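Local coordinates for protein putative sulfatase yidJ (Bacteroides fragilis, PDB 2QZU) that probably hydrolyses sulfate esters as a metal-dependent enzyme of the sulfatase family, perhaps acting on aryl sulfates, at residues A[25-38]-A[219-233]. Residues are numbered along the deposited sequence; the frame is centred on the assembly and turned at random.
Sequences QPTPNLVFIMADQY and KQPFALVVSMNPPHT
Gln-25 begins the pairing of 25-38 with 219-233 by crossing the Pro-221 ring at about a right angle, its NE2 3.2 Å from Pro-221 CD. At Asn-29 the side chain lies over a face of the Phe-222 ring: CB is 3.9 Å from the ring centroid in a CH-pi contact. From Leu-30 onward the two strands run parallel: Leu-30, Phe-32 and Met-34 each turn both N-H and C=O to 222-228, and Asp-36 adds its N-H, seven bonds in all. The intervening Val-31 and Ile-33 bond instead to strand 306-311, the parallel pattern in an inner strand. Val-31 CG2 comes obliquely to Phe-222 CE2, 3.9 Å away. On the face bearing Phe-32, selenomethionine Met-34, bent at its third torsion (132°), brings CE to Val-225 CG1 at 3.7 Å. Beyond the strand, Asp-36 OD1 lies 3.1 Å from His-232 CD2, carboxylate and imidazole planes nearly perpendicular (84°), while OD2 forms salt bridges with Arg-80 and Lys-132. Gln-37 OE1 approaches His-232 CD2 at 3.2 Å and is hydrogen-bonded to Lys-326; Tyr-38 CD2 packs on Pro-231, which follows a cis peptide. The pair occupies the middle of the mixed sheet of the alkaline phosphatase-like sulfatase fold, between strands 126-130 and 306-311, with helices 200-213 and 267-299 packing against the Met-228 face.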
ATOM      1  N   GLN A  25      31.235  30.867 -20.277  1.00 17.92           N
ATOM      2  CA  GLN A  25      31.688  29.615 -20.869  1.00 12.91           C
ATOM      3  C   GLN A  25      31.146  29.545 -22.296  1.00  9.04           C
ATOM      4  O   GLN A  25      30.029  29.991 -22.561  1.00  9.42           O
ATOM      5  CB  GLN A  25      31.185  28.419 -20.054  1.00 16.57           C
ATOM      6  CG  GLN A  25      31.851  28.262 -18.693  1.00 32.32           C
ATOM      7  CD  GLN A  25      33.352  28.044 -18.797  1.00 47.80           C
ATOM      8  OE1 GLN A  25      34.101  28.947 -19.170  1.00 55.35           O
ATOM      9  NE2 GLN A  25      33.797  26.836 -18.472  1.00 43.30           N
ATOM     10  N   PRO A  26      31.930  28.990 -23.234  1.00  6.97           N
ATOM     11  CA  PRO A  26      31.495  28.883 -24.635  1.00  5.74           C
ATOM     12  C   PRO A  26      30.380  27.867 -24.916  1.00  9.82           C
ATOM     13  O   PRO A  26      29.819  27.843 -26.014  1.00 11.91           O
ATOM     14  CB  PRO A  26      32.797  28.560 -25.370  1.00  7.56           C
ATOM     15  CG  PRO A  26      33.552  27.767 -24.362  1.00  9.94           C
ATOM     16  CD  PRO A  26      33.322  28.532 -23.081  1.00  6.69           C
ATOM     17  N   THR A  27      30.073  27.030 -23.928  1.00  9.27           N
ATOM     18  CA  THR A  27      28.999  26.043 -24.048  1.00  8.23           C
ATOM     19  C   THR A  27      28.162  26.150 -22.772  1.00  7.05           C
ATOM     20  O   THR A  27      28.693  26.391 -21.692  1.00 10.89           O
ATOM     21  CB  THR A  27      29.544  24.605 -24.229  1.00  9.15           C
ATOM     22  OG1 THR A  27      30.365  24.247 -23.115  1.00  8.05           O
ATOM     23  CG2 THR A  27      30.364  24.514 -25.506  1.00  7.95           C
ATOM     24  N   PRO A  28      26.840  25.967 -22.882  1.00  6.53           N
ATOM     25  CA  PRO A  28      25.948  26.068 -21.722  1.00  6.56           C
ATOM     26  C   PRO A  28      25.908  24.914 -20.726  1.00  8.98           C
ATOM     27  O   PRO A  28      26.355  23.803 -21.011  1.00  7.91           O
ATOM     28  CB  PRO A  28      24.591  26.294 -22.370  1.00  4.93           C
ATOM     29  CG  PRO A  28      24.679  25.398 -23.582  1.00  7.40           C
ATOM     30  CD  PRO A  28      26.070  25.705 -24.116  1.00  5.60           C
ATOM     31  N   ASN A  29      25.364  25.200 -19.548  1.00  4.11           N
ATOM     32  CA  ASN A  29      25.206  24.186 -18.513  1.00  5.18           C
ATOM     33  C   ASN A  29      23.912  23.470 -18.846  1.00  6.38           C
ATOM     34  O   ASN A  29      23.168  23.898 -19.726  1.00  6.97           O
ATOM     35  CB  ASN A  29      25.065  24.835 -17.139  1.00  3.89           C
ATOM     36  CG  ASN A  29      26.221  25.743 -16.807  1.00  5.59           C
ATOM     37  OD1 ASN A  29      26.032  26.918 -16.494  1.00 13.63           O
ATOM     38  ND2 ASN A  29      27.430  25.205 -16.881  1.00  5.49           N
ATOM     39  N   LEU A  30      23.640  22.384 -18.136  1.00  4.49           N
ATOM     40  CA  LEU A  30      22.420  21.628 -18.354  1.00  4.56           C
ATOM     41  C   LEU A  30      21.861  21.135 -17.032  1.00  6.68           C
ATOM     42  O   LEU A  30      22.574  20.536 -16.229  1.00  6.00           O
ATOM     43  CB  LEU A  30      22.682  20.417 -19.261  1.00  2.80           C
ATOM     44  CG  LEU A  30      21.576  19.352 -19.340  1.00  5.02           C
ATOM     45  CD1 LEU A  30      20.335  19.917 -20.028  1.00  3.41           C
ATOM     46  CD2 LEU A  30      22.100  18.139 -20.100  1.00  6.68           C
ATOM     47  N   VAL A  31      20.587  21.418 -16.799  1.00  5.77           N
ATOM     48  CA  VAL A  31      19.909  20.943 -15.605  1.00  3.14           C
ATOM     49  C   VAL A  31      18.717  20.179 -16.165  1.00  7.99           C
ATOM     50  O   VAL A  31      17.740  20.762 -16.632  1.00  5.70           O
ATOM     51  CB  VAL A  31      19.449  22.095 -14.691  1.00  5.41           C
ATOM     52  CG1 VAL A  31      18.615  21.538 -13.537  1.00  6.78           C
ATOM     53  CG2 VAL A  31      20.671  22.832 -14.141  1.00  7.14           C
ATOM     54  N   PHE A  32      18.835  18.859 -16.150  1.00  6.45           N
ATOM     55  CA  PHE A  32      17.809  17.983 -16.688  1.00  3.51           C
ATOM     56  C   PHE A  32      16.961  17.458 -15.543  1.00  6.85           C
ATOM     57  O   PHE A  32      17.419  16.646 -14.732  1.00  3.28           O
ATOM     58  CB  PHE A  32      18.499  16.835 -17.432  1.00  4.87           C
ATOM     59  CG  PHE A  32      17.579  15.993 -18.268  1.00  7.89           C
ATOM     60  CD1 PHE A  32      16.708  15.080 -17.680  1.00 15.51           C
ATOM     61  CD2 PHE A  32      17.628  16.075 -19.656  1.00 10.21           C
ATOM     62  CE1 PHE A  32      15.898  14.255 -18.471  1.00  8.78           C
ATOM     63  CE2 PHE A  32      16.828  15.260 -20.451  1.00 14.77           C
ATOM     64  CZ  PHE A  32      15.964  14.345 -19.858  1.00 12.38           C
ATOM     65  N   ILE A  33      15.727  17.939 -15.470  1.00  4.07           N
ATOM     66  CA  ILE A  33      14.817  17.530 -14.414  1.00  5.33           C
ATOM     67  C   ILE A  33      13.703  16.668 -14.977  1.00  6.59           C
ATOM     68  O   ILE A  33      13.115  16.991 -16.008  1.00  6.25           O
ATOM     69  CB  ILE A  33      14.178  18.753 -13.725  1.00  3.85           C
ATOM     70  CG1 ILE A  33      15.273  19.678 -13.191  1.00 13.08           C
ATOM     71  CG2 ILE A  33      13.279  18.291 -12.575  1.00  4.06           C
ATOM     72  CD1 ILE A  33      14.744  20.966 -12.605  1.00 15.48           C
HETATM   73  N   MSE A  34      13.427  15.557 -14.310  1.00  9.94           N
HETATM   74  CA  MSE A  34      12.352  14.690 -14.752  1.00  8.65           C
HETATM   75  C   MSE A  34      11.643  14.114 -13.543  1.00  8.07           C
HETATM   76  O   MSE A  34      12.241  13.915 -12.488  1.00  8.10           O
HETATM   77  CB  MSE A  34      12.878  13.569 -15.657  1.00 11.99           C
HETATM   78  CG  MSE A  34      13.847  12.605 -15.011  1.00  8.00           C
HETATM   79 SE   MSE A  34      14.401  11.224 -16.267  1.00 24.85          SE
HETATM   80  CE  MSE A  34      16.315  11.293 -15.988  1.00 16.81           C
ATOM     81  N   ALA A  35      10.348  13.891 -13.702  1.00  2.67           N
ATOM     82  CA  ALA A  35       9.523  13.331 -12.650  1.00  5.55           C
ATOM     83  C   ALA A  35       8.900  12.115 -13.306  1.00  5.32           C
ATOM     84  O   ALA A  35       8.323  12.214 -14.386  1.00  9.89           O
ATOM     85  CB  ALA A  35       8.449  14.328 -12.229  1.00  7.23           C
ATOM     86  N   ASP A  36       9.031  10.967 -12.658  1.00  7.46           N
ATOM     87  CA  ASP A  36       8.512   9.730 -13.208  1.00  6.59           C
ATOM     88  C   ASP A  36       6.982   9.658 -13.273  1.00  6.25           C
ATOM     89  O   ASP A  36       6.281  10.124 -12.374  1.00  5.77           O
ATOM     90  CB  ASP A  36       9.074   8.558 -12.387  1.00  6.91           C
ATOM     91  CG  ASP A  36       8.855   7.217 -13.047  1.00 10.15           C
ATOM     92  OD1 ASP A  36       7.699   6.746 -13.076  1.00 14.50           O
ATOM     93  OD2 ASP A  36       9.844   6.635 -13.542  1.00  9.80           O
ATOM     94  N   GLN A  37       6.475   9.090 -14.366  1.00  5.06           N
ATOM     95  CA  GLN A  37       5.039   8.888 -14.542  1.00  3.59           C
ATOM     96  C   GLN A  37       4.204  10.169 -14.528  1.00  5.96           C
ATOM     97  O   GLN A  37       3.081  10.181 -14.016  1.00  4.58           O
ATOM     98  CB  GLN A  37       4.558   7.925 -13.456  1.00  6.48           C
ATOM     99  CG  GLN A  37       3.240   7.234 -13.728  1.00  6.22           C
ATOM    100  CD  GLN A  37       3.189   5.873 -13.064  1.00 11.26           C
ATOM    101  OE1 GLN A  37       3.980   4.985 -13.392  1.00  6.28           O
ATOM    102  NE2 GLN A  37       2.267   5.701 -12.127  1.00  9.91           N
ATOM    103  N   TYR A  38       4.744  11.228 -15.125  1.00  4.16           N
ATOM    104  CA  TYR A  38       4.075  12.528 -15.190  1.00  4.49           C
ATOM    105  C   TYR A  38       3.389  12.715 -16.556  1.00  5.49           C
ATOM    106  O   TYR A  38       4.053  12.748 -17.593  1.00  5.74           O
ATOM    107  CB  TYR A  38       5.120  13.635 -14.963  1.00  6.61           C
ATOM    108  CG  TYR A  38       4.563  15.023 -14.691  1.00  2.86           C
ATOM    109  CD1 TYR A  38       3.703  15.646 -15.597  1.00  6.47           C
ATOM    110  CD2 TYR A  38       4.918  15.716 -13.534  1.00  9.90           C
ATOM    111  CE1 TYR A  38       3.209  16.933 -15.354  1.00  5.45           C
ATOM    112  CE2 TYR A  38       4.431  17.003 -13.284  1.00  9.17           C
ATOM    113  CZ  TYR A  38       3.577  17.601 -14.198  1.00  7.76           C
ATOM    114  OH  TYR A  38       3.088  18.869 -13.962  1.00  5.68           O
ATOM    115  N   LYS A 219      33.847  28.032 -13.048  1.00 19.27           N
ATOM    116  CA  LYS A 219      35.176  27.718 -13.562  1.00 14.65           C
ATOM    117  C   LYS A 219      35.100  26.681 -14.680  1.00 16.00           C
ATOM    118  O   LYS A 219      36.023  26.551 -15.486  1.00 17.70           O
ATOM    119  CB  LYS A 219      36.083  27.208 -12.438  1.00 16.61           C
ATOM    120  CG  LYS A 219      35.621  25.914 -11.800  1.00 18.42           C
ATOM    121  CD  LYS A 219      36.615  25.438 -10.754  1.00 18.13           C
ATOM    122  CE  LYS A 219      36.129  24.164 -10.086  1.00 30.26           C
ATOM    123  NZ  LYS A 219      37.098  23.656  -9.079  1.00 36.70           N
ATOM    124  N   GLN A 220      33.993  25.948 -14.723  1.00 14.77           N
ATOM    125  CA  GLN A 220      33.778  24.925 -15.741  1.00 13.50           C
ATOM    126  C   GLN A 220      32.279  24.724 -15.924  1.00 13.66           C
ATOM    127  O   GLN A 220      31.491  25.107 -15.062  1.00 11.99           O
ATOM    128  CB  GLN A 220      34.416  23.602 -15.305  1.00 16.07           C
ATOM    129  CG  GLN A 220      33.907  23.083 -13.967  1.00 24.21           C
ATOM    130  CD  GLN A 220      34.576  21.788 -13.548  1.00 28.71           C
ATOM    131  OE1 GLN A 220      34.392  20.747 -14.180  1.00 44.32           O
ATOM    132  NE2 GLN A 220      35.359  21.845 -12.480  1.00 35.82           N
ATOM    133  N   PRO A 221      31.860  24.144 -17.060  1.00  8.91           N
ATOM    134  CA  PRO A 221      30.421  23.938 -17.236  1.00  6.33           C
ATOM    135  C   PRO A 221      29.987  22.740 -16.389  1.00  8.42           C
ATOM    136  O   PRO A 221      30.827  21.975 -15.909  1.00  8.50           O
ATOM    137  CB  PRO A 221      30.284  23.637 -18.728  1.00 12.35           C
ATOM    138  CG  PRO A 221      31.531  24.231 -19.341  1.00 12.69           C
ATOM    139  CD  PRO A 221      32.583  23.901 -18.320  1.00 11.84           C
ATOM    140  N   PHE A 222      28.684  22.583 -16.196  1.00  8.03           N
ATOM    141  CA  PHE A 222      28.182  21.444 -15.439  1.00  5.32           C
ATOM    142  C   PHE A 222      26.885  20.916 -16.032  1.00  4.11           C
ATOM    143  O   PHE A 222      26.171  21.624 -16.749  1.00  5.28           O
ATOM    144  CB  PHE A 222      27.950  21.809 -13.963  1.00  6.24           C
ATOM    145  CG  PHE A 222      26.778  22.730 -13.729  1.00  7.57           C
ATOM    146  CD1 PHE A 222      26.930  24.112 -13.820  1.00  7.72           C
ATOM    147  CD2 PHE A 222      25.527  22.214 -13.397  1.00  8.95           C
ATOM    148  CE1 PHE A 222      25.852  24.969 -13.577  1.00 11.60           C
ATOM    149  CE2 PHE A 222      24.443  23.063 -13.153  1.00 11.85           C
ATOM    150  CZ  PHE A 222      24.606  24.443 -13.244  1.00 11.36           C
ATOM    151  N   ALA A 223      26.609  19.649 -15.744  1.00  4.70           N
ATOM    152  CA  ALA A 223      25.389  18.988 -16.180  1.00  6.65           C
ATOM    153  C   ALA A 223      24.871  18.267 -14.946  1.00  6.72           C
ATOM    154  O   ALA A 223      25.609  17.521 -14.300  1.00  6.81           O
ATOM    155  CB  ALA A 223      25.680  17.981 -17.299  1.00  5.58           C
ATOM    156  N   LEU A 224      23.610  18.505 -14.607  1.00  3.98           N
ATOM    157  CA  LEU A 224      23.010  17.861 -13.449  1.00  5.04           C
ATOM    158  C   LEU A 224      21.661  17.274 -13.819  1.00  3.04           C
ATOM    159  O   LEU A 224      20.844  17.927 -14.469  1.00  6.02           O
ATOM    160  CB  LEU A 224      22.823  18.869 -12.303  1.00  4.67           C
ATOM    161  CG  LEU A 224      22.025  18.392 -11.078  1.00  5.94           C
ATOM    162  CD1 LEU A 224      22.861  17.406 -10.276  1.00 11.10           C
ATOM    163  CD2 LEU A 224      21.639  19.584 -10.200  1.00  6.75           C
ATOM    164  N   VAL A 225      21.440  16.028 -13.424  1.00  3.59           N
ATOM    165  CA  VAL A 225      20.162  15.380 -13.664  1.00  4.69           C
ATOM    166  C   VAL A 225      19.495  15.222 -12.304  1.00  4.62           C
ATOM    167  O   VAL A 225      20.137  14.809 -11.337  1.00  7.10           O
ATOM    168  CB  VAL A 225      20.314  13.967 -14.284  1.00  5.01           C
ATOM    169  CG1 VAL A 225      18.952  13.287 -14.346  1.00  3.11           C
ATOM    170  CG2 VAL A 225      20.925  14.058 -15.673  1.00  9.57           C
ATOM    171  N   VAL A 226      18.221  15.582 -12.222  1.00  4.69           N
ATOM    172  CA  VAL A 226      17.458  15.423 -10.993  1.00  4.35           C
ATOM    173  C   VAL A 226      16.268  14.570 -11.435  1.00  5.64           C
ATOM    174  O   VAL A 226      15.383  15.046 -12.142  1.00  3.99           O
ATOM    175  CB  VAL A 226      16.971  16.778 -10.430  1.00  5.09           C
ATOM    176  CG1 VAL A 226      16.215  16.557  -9.131  1.00  8.49           C
ATOM    177  CG2 VAL A 226      18.161  17.696 -10.189  1.00  3.40           C
ATOM    178  N   SER A 227      16.282  13.304 -11.030  1.00  5.60           N
ATOM    179  CA  SER A 227      15.255  12.337 -11.400  1.00  6.86           C
ATOM    180  C   SER A 227      14.343  12.017 -10.215  1.00  5.86           C
ATOM    181  O   SER A 227      14.663  11.165  -9.383  1.00  5.58           O
ATOM    182  CB  SER A 227      15.942  11.064 -11.909  1.00  4.96           C
ATOM    183  OG  SER A 227      15.009  10.069 -12.283  1.00  7.45           O
HETATM  184  N   MSE A 228      13.202  12.700 -10.151  1.00  4.81           N
HETATM  185  CA  MSE A 228      12.250  12.509  -9.056  1.00  6.39           C
HETATM  186  C   MSE A 228      11.292  11.357  -9.322  1.00  4.03           C
HETATM  187  O   MSE A 228      10.939  11.084 -10.469  1.00  7.16           O
HETATM  188  CB  MSE A 228      11.466  13.799  -8.828  1.00  7.37           C
HETATM  189  CG  MSE A 228      12.346  14.981  -8.445  1.00  4.56           C
HETATM  190 SE   MSE A 228      11.326  16.629  -8.366  1.00 22.06          SE
HETATM  191  CE  MSE A 228      12.714  17.805  -7.686  1.00 14.66           C
ATOM    192  N   ASN A 229      10.864  10.695  -8.252  1.00  5.09           N
ATOM    193  CA  ASN A 229       9.967   9.550  -8.369  1.00  6.60           C
ATOM    194  C   ASN A 229       8.494   9.955  -8.490  1.00  5.11           C
ATOM    195  O   ASN A 229       7.821   9.563  -9.444  1.00  5.67           O
ATOM    196  CB  ASN A 229      10.183   8.592  -7.194  1.00  8.87           C
ATOM    197  CG  ASN A 229       9.866   7.152  -7.557  1.00  9.42           C
ATOM    198  OD1 ASN A 229       8.858   6.876  -8.201  1.00 11.74           O
ATOM    199  ND2 ASN A 229      10.728   6.229  -7.144  1.00 15.04           N
ATOM    200  N   PRO A 230       7.962  10.730  -7.524  1.00  5.46           N
ATOM    201  CA  PRO A 230       6.551  11.114  -7.675  1.00  5.08           C
ATOM    202  C   PRO A 230       6.453  11.887  -8.994  1.00  4.58           C
ATOM    203  O   PRO A 230       7.425  12.508  -9.412  1.00  7.41           O
ATOM    204  CB  PRO A 230       6.307  12.024  -6.473  1.00  3.76           C
ATOM    205  CG  PRO A 230       7.300  11.529  -5.445  1.00  5.34           C
ATOM    206  CD  PRO A 230       8.536  11.269  -6.276  1.00  4.50           C
ATOM    207  N   PRO A 231       5.276  11.900  -9.645  1.00  6.84           N
ATOM    208  CA  PRO A 231       3.995  11.291  -9.281  1.00  8.40           C
ATOM    209  C   PRO A 231       3.822   9.793  -9.541  1.00  8.22           C
ATOM    210  O   PRO A 231       2.700   9.327  -9.728  1.00  8.20           O
ATOM    211  CB  PRO A 231       2.993  12.129 -10.062  1.00  6.23           C
ATOM    212  CG  PRO A 231       3.729  12.391 -11.332  1.00  5.14           C
ATOM    213  CD  PRO A 231       5.129  12.723 -10.863  1.00  3.02           C
ATOM    214  N   HIS A 232       4.920   9.044  -9.563  1.00  8.55           N
ATOM    215  CA  HIS A 232       4.843   7.597  -9.752  1.00  8.99           C
ATOM    216  C   HIS A 232       4.168   7.036  -8.500  1.00  8.62           C
ATOM    217  O   HIS A 232       4.186   7.675  -7.448  1.00 10.20           O
ATOM    218  CB  HIS A 232       6.248   7.016  -9.932  1.00  7.99           C
ATOM    219  CG  HIS A 232       6.280   5.526 -10.081  1.00 10.13           C
ATOM    220  ND1 HIS A 232       6.365   4.672  -9.002  1.00  8.45           N
ATOM    221  CD2 HIS A 232       6.273   4.740 -11.183  1.00 11.46           C
ATOM    222  CE1 HIS A 232       6.414   3.424  -9.436  1.00 19.38           C
ATOM    223  NE2 HIS A 232       6.359   3.437 -10.755  1.00 14.09           N
ATOM    224  N   THR A 233       3.590   5.843  -8.607  1.00  6.09           N
ATOM    225  CA  THR A 233       2.864   5.255  -7.491  1.00  7.96           C
ATOM    226  C   THR A 233       3.433   5.347  -6.118  1.00 14.37           C
ATOM    227  O   THR A 233       4.649   5.378  -5.894  1.00 12.66           O
ATOM    228  CB  THR A 233       2.477   3.798  -7.716  1.00 11.21           C
ATOM    229  OG1 THR A 233       3.584   3.090  -8.273  1.00  8.95           O
ATOM    230  CG2 THR A 233       1.247   3.719  -8.617  1.00 10.15           C
TER